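PDB 1O9R: agrobacterium tumefaciens DPS from Agrobacterium tumefaciens, which protects DNA from oxidative damage, without binding it, by oxidising iron(II) and storing it as a ferric mineral inside a hollow shell of twelve subunits. Local coordinates for residues M1-N13 with E71-S83. Numbering follows the deposited sequence.
Sequences MKTHKTKNDLPSN and ERVVQLGGTALGS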
# COMPACT_ATOMS: atom_id res chain seq x y z
N MET A 1 40.43 16.92 -11.48
CA MET A 1 39.48 15.86 -11.95
C MET A 1 40.21 14.91 -12.89
O MET A 1 41.37 15.15 -13.22
CB MET A 1 38.27 16.50 -12.63
CG MET A 1 37.33 17.25 -11.69
SD MET A 1 35.95 17.95 -12.61
CE MET A 1 36.61 19.50 -13.18
N LYS A 2 39.55 13.84 -13.31
CA LYS A 2 40.16 12.85 -14.18
C LYS A 2 39.09 11.94 -14.77
O LYS A 2 38.05 11.78 -14.15
CB LYS A 2 41.20 11.99 -13.47
CG LYS A 2 40.67 10.82 -12.65
CD LYS A 2 41.78 10.22 -11.81
CE LYS A 2 41.48 8.83 -11.30
NZ LYS A 2 42.28 8.55 -10.06
N THR A 3 39.40 11.38 -15.92
CA THR A 3 38.58 10.48 -16.70
C THR A 3 38.61 9.05 -16.16
O THR A 3 39.67 8.50 -15.82
CB THR A 3 39.14 10.50 -18.15
OG1 THR A 3 38.90 11.79 -18.74
CG2 THR A 3 38.50 9.47 -19.06
N HIS A 4 37.43 8.42 -16.02
CA HIS A 4 37.45 7.05 -15.48
C HIS A 4 37.23 6.07 -16.61
O HIS A 4 36.51 6.37 -17.58
CB HIS A 4 36.35 6.91 -14.40
CG HIS A 4 36.66 7.80 -13.21
ND1 HIS A 4 37.51 7.38 -12.22
CD2 HIS A 4 36.26 9.04 -12.89
CE1 HIS A 4 37.64 8.35 -11.32
NE2 HIS A 4 36.88 9.35 -11.70
N LYS A 5 37.92 4.94 -16.55
CA LYS A 5 37.79 3.92 -17.57
C LYS A 5 36.47 3.16 -17.49
O LYS A 5 35.99 2.76 -16.43
CB LYS A 5 38.95 2.92 -17.41
CG LYS A 5 40.28 3.64 -17.78
CD LYS A 5 41.41 2.64 -17.57
CE LYS A 5 42.61 3.14 -16.80
NZ LYS A 5 43.36 1.97 -16.21
N THR A 6 35.93 2.95 -18.70
CA THR A 6 34.69 2.16 -18.75
C THR A 6 34.65 1.32 -20.02
O THR A 6 35.18 1.74 -21.07
CB THR A 6 33.46 3.05 -18.65
OG1 THR A 6 32.25 2.32 -18.83
CG2 THR A 6 33.42 4.19 -19.68
N LYS A 7 33.95 0.21 -19.96
CA LYS A 7 33.69 -0.69 -21.08
C LYS A 7 32.66 -0.03 -22.00
O LYS A 7 32.51 -0.44 -23.16
CB LYS A 7 33.12 -2.04 -20.64
CG LYS A 7 33.90 -2.98 -19.73
CD LYS A 7 35.22 -3.38 -20.39
CE LYS A 7 35.94 -4.42 -19.53
NZ LYS A 7 37.20 -4.85 -20.22
N ASN A 8 31.90 0.97 -21.55
CA ASN A 8 30.95 1.72 -22.37
C ASN A 8 31.62 2.20 -23.67
O ASN A 8 32.59 2.95 -23.55
CB ASN A 8 30.39 2.89 -21.56
CG ASN A 8 29.23 3.55 -22.22
OD1 ASN A 8 28.10 3.80 -21.63
ND2 ASN A 8 29.38 3.91 -23.47
N ASP A 9 31.14 1.75 -24.83
CA ASP A 9 31.90 2.03 -26.08
C ASP A 9 31.41 3.23 -26.85
O ASP A 9 31.77 3.39 -28.06
CB ASP A 9 31.95 0.79 -26.98
CG ASP A 9 30.68 0.40 -27.67
OD1 ASP A 9 29.64 1.07 -27.51
OD2 ASP A 9 30.66 -0.58 -28.47
N LEU A 10 30.64 4.15 -26.28
CA LEU A 10 30.33 5.42 -26.97
C LEU A 10 31.66 6.07 -27.31
O LEU A 10 32.60 6.12 -26.48
CB LEU A 10 29.56 6.38 -26.04
CG LEU A 10 29.02 7.63 -26.71
CD1 LEU A 10 27.92 7.36 -27.71
CD2 LEU A 10 28.53 8.63 -25.66
N PRO A 11 31.86 6.50 -28.55
CA PRO A 11 33.15 7.10 -28.90
C PRO A 11 33.62 8.16 -27.95
O PRO A 11 32.83 8.98 -27.43
CB PRO A 11 32.91 7.63 -30.32
CG PRO A 11 31.89 6.68 -30.84
CD PRO A 11 30.91 6.48 -29.67
N SER A 12 34.93 8.22 -27.68
CA SER A 12 35.48 9.17 -26.74
C SER A 12 35.12 10.61 -27.07
O SER A 12 34.88 11.38 -26.12
CB SER A 12 37.03 9.08 -26.70
OG SER A 12 37.34 7.77 -26.25
N ASN A 13 35.14 11.02 -28.33
CA ASN A 13 34.81 12.42 -28.62
C ASN A 13 33.33 12.67 -28.29
O ASN A 13 33.04 13.79 -27.81
CB ASN A 13 35.10 12.83 -30.06
CG ASN A 13 36.55 12.84 -30.45
OD1 ASN A 13 37.42 12.95 -29.59
ND2 ASN A 13 36.85 12.71 -31.73
N GLU A 71 24.00 11.25 -13.11
CA GLU A 71 24.45 9.85 -13.23
C GLU A 71 24.95 9.57 -14.65
O GLU A 71 25.89 8.75 -14.75
CB GLU A 71 23.29 8.90 -12.90
CG GLU A 71 22.75 8.97 -11.46
CD GLU A 71 21.55 8.00 -11.32
OE1 GLU A 71 20.97 7.49 -12.28
OE2 GLU A 71 21.07 7.98 -10.17
N ARG A 72 24.35 10.18 -15.65
CA ARG A 72 24.84 9.92 -17.03
C ARG A 72 26.24 10.46 -17.20
O ARG A 72 26.98 9.76 -17.92
CB ARG A 72 23.84 10.55 -18.01
CG ARG A 72 24.12 10.18 -19.47
CD ARG A 72 24.10 8.63 -19.65
NE ARG A 72 24.26 8.41 -21.11
CZ ARG A 72 24.53 7.17 -21.56
NH1 ARG A 72 24.66 6.14 -20.76
NH2 ARG A 72 24.65 6.98 -22.90
N VAL A 73 26.57 11.62 -16.62
CA VAL A 73 27.96 12.09 -16.72
C VAL A 73 28.87 11.00 -16.24
O VAL A 73 29.95 10.69 -16.84
CB VAL A 73 28.10 13.33 -15.83
CG1 VAL A 73 29.61 13.66 -15.69
CG2 VAL A 73 27.31 14.50 -16.37
N VAL A 74 28.61 10.42 -15.06
CA VAL A 74 29.54 9.45 -14.49
C VAL A 74 29.58 8.15 -15.26
O VAL A 74 30.63 7.51 -15.36
CB VAL A 74 29.22 9.23 -12.98
CG1 VAL A 74 29.38 10.63 -12.29
CG2 VAL A 74 27.86 8.81 -12.55
N GLN A 75 28.43 7.74 -15.80
CA GLN A 75 28.39 6.55 -16.64
C GLN A 75 29.37 6.71 -17.81
O GLN A 75 29.91 5.68 -18.24
CB GLN A 75 26.98 6.34 -17.22
CG GLN A 75 26.01 5.82 -16.14
CD GLN A 75 24.59 6.04 -16.56
OE1 GLN A 75 24.21 5.96 -17.71
NE2 GLN A 75 23.73 6.43 -15.59
N LEU A 76 29.52 7.90 -18.34
CA LEU A 76 30.41 8.15 -19.48
C LEU A 76 31.83 8.38 -19.00
O LEU A 76 32.62 8.75 -19.92
CB LEU A 76 29.82 9.25 -20.33
CG LEU A 76 28.43 8.96 -20.92
CD1 LEU A 76 27.97 10.17 -21.72
CD2 LEU A 76 28.45 7.69 -21.77
N GLY A 77 32.18 8.22 -17.75
CA GLY A 77 33.57 8.35 -17.31
C GLY A 77 33.86 9.75 -16.80
O GLY A 77 35.05 10.02 -16.54
N GLY A 78 32.91 10.66 -16.75
CA GLY A 78 33.14 12.03 -16.27
C GLY A 78 32.91 12.15 -14.76
O GLY A 78 32.64 11.20 -14.03
N THR A 79 33.00 13.40 -14.36
CA THR A 79 32.74 13.83 -12.97
C THR A 79 31.50 14.71 -12.97
O THR A 79 31.43 15.74 -13.64
CB THR A 79 33.95 14.63 -12.45
OG1 THR A 79 35.10 13.76 -12.50
CG2 THR A 79 33.70 15.06 -11.01
N ALA A 80 30.44 14.32 -12.19
CA ALA A 80 29.26 15.16 -12.12
C ALA A 80 29.59 16.39 -11.24
O ALA A 80 30.20 16.19 -10.20
CB ALA A 80 28.09 14.37 -11.52
N LEU A 81 29.19 17.52 -11.76
CA LEU A 81 29.48 18.80 -11.08
C LEU A 81 28.22 19.52 -10.65
O LEU A 81 27.52 20.25 -11.35
CB LEU A 81 30.31 19.70 -12.03
CG LEU A 81 31.69 19.11 -12.38
CD1 LEU A 81 32.37 19.89 -13.51
CD2 LEU A 81 32.56 19.07 -11.12
N GLY A 82 27.87 19.23 -9.37
CA GLY A 82 26.63 19.75 -8.80
C GLY A 82 26.81 20.40 -7.45
O GLY A 82 25.81 20.67 -6.74
N SER A 83 28.02 20.74 -7.03
CA SER A 83 28.23 21.43 -5.77
C SER A 83 27.78 22.89 -5.92
O SER A 83 27.59 23.42 -7.01
CB SER A 83 29.73 21.40 -5.44
OG SER A 83 30.42 22.22 -6.38
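Met1 reaches across to Thr79 and Leu81. Its chain is bent at the last torsion (chi3 -86°), and the sulfur does the touching. SD lies 3.9 Å from Thr79 CB, where the side chains cross. It meets Leu81 CD2 tip to tip. Thr79 OG1 has its polar partner in another chain, Tyr101 of a third subunit, onto which Met1 also packs. Thr3 brings its CA-H toward Gly77 O, with CA 3.6 Å from that oxygen. His4 then makes the one hydrogen bond between the two segments. Its backbone N is 2.9 Å from Gly77 O, the bond is nearly straight (168°), and it falls on a lone pair in the carbonyl plane. The same oxygen sits at the edge of the His4 ring, which packs edge-to-face with Tyr101 of the third subunit. Thr6 lays CG2 4.1 Å from Gln75 O. Thr6 OG1 is trans to the Thr6 N (chi1 174°), which turns it toward the residues that follow, and it accepts from the backbone N of Asn8 at 3.1 Å, forming an ST turn. OG1 is also hydrogen-bonded to Glu155 of a second subunit. Asn8 and Leu10 both cross Leu76 at a slant. Leu10 CD2 meets Leu76 CD2 at 4.0 Å. That Leu76 methyl also lies over the centre of one face of the Arg72 guanidinium. Gln75 OE1 accepts from Arg72 NH1 in the guanidinium plane (3.1 Å). Asp133 of the same chain makes a salt bridge to NH2, and Asp148 of the second subunit makes one to NH1. Together these partners probably fix the rotation of the group, with one face against Leu76 CD2. The N-terminal tail thus runs across the end of helix 48-75, between neighbouring subunits. That helix carries the iron ligand Glu71 in the ferritin-like bundle, and it closes with a Schellman motif, Gly77 at C-prime.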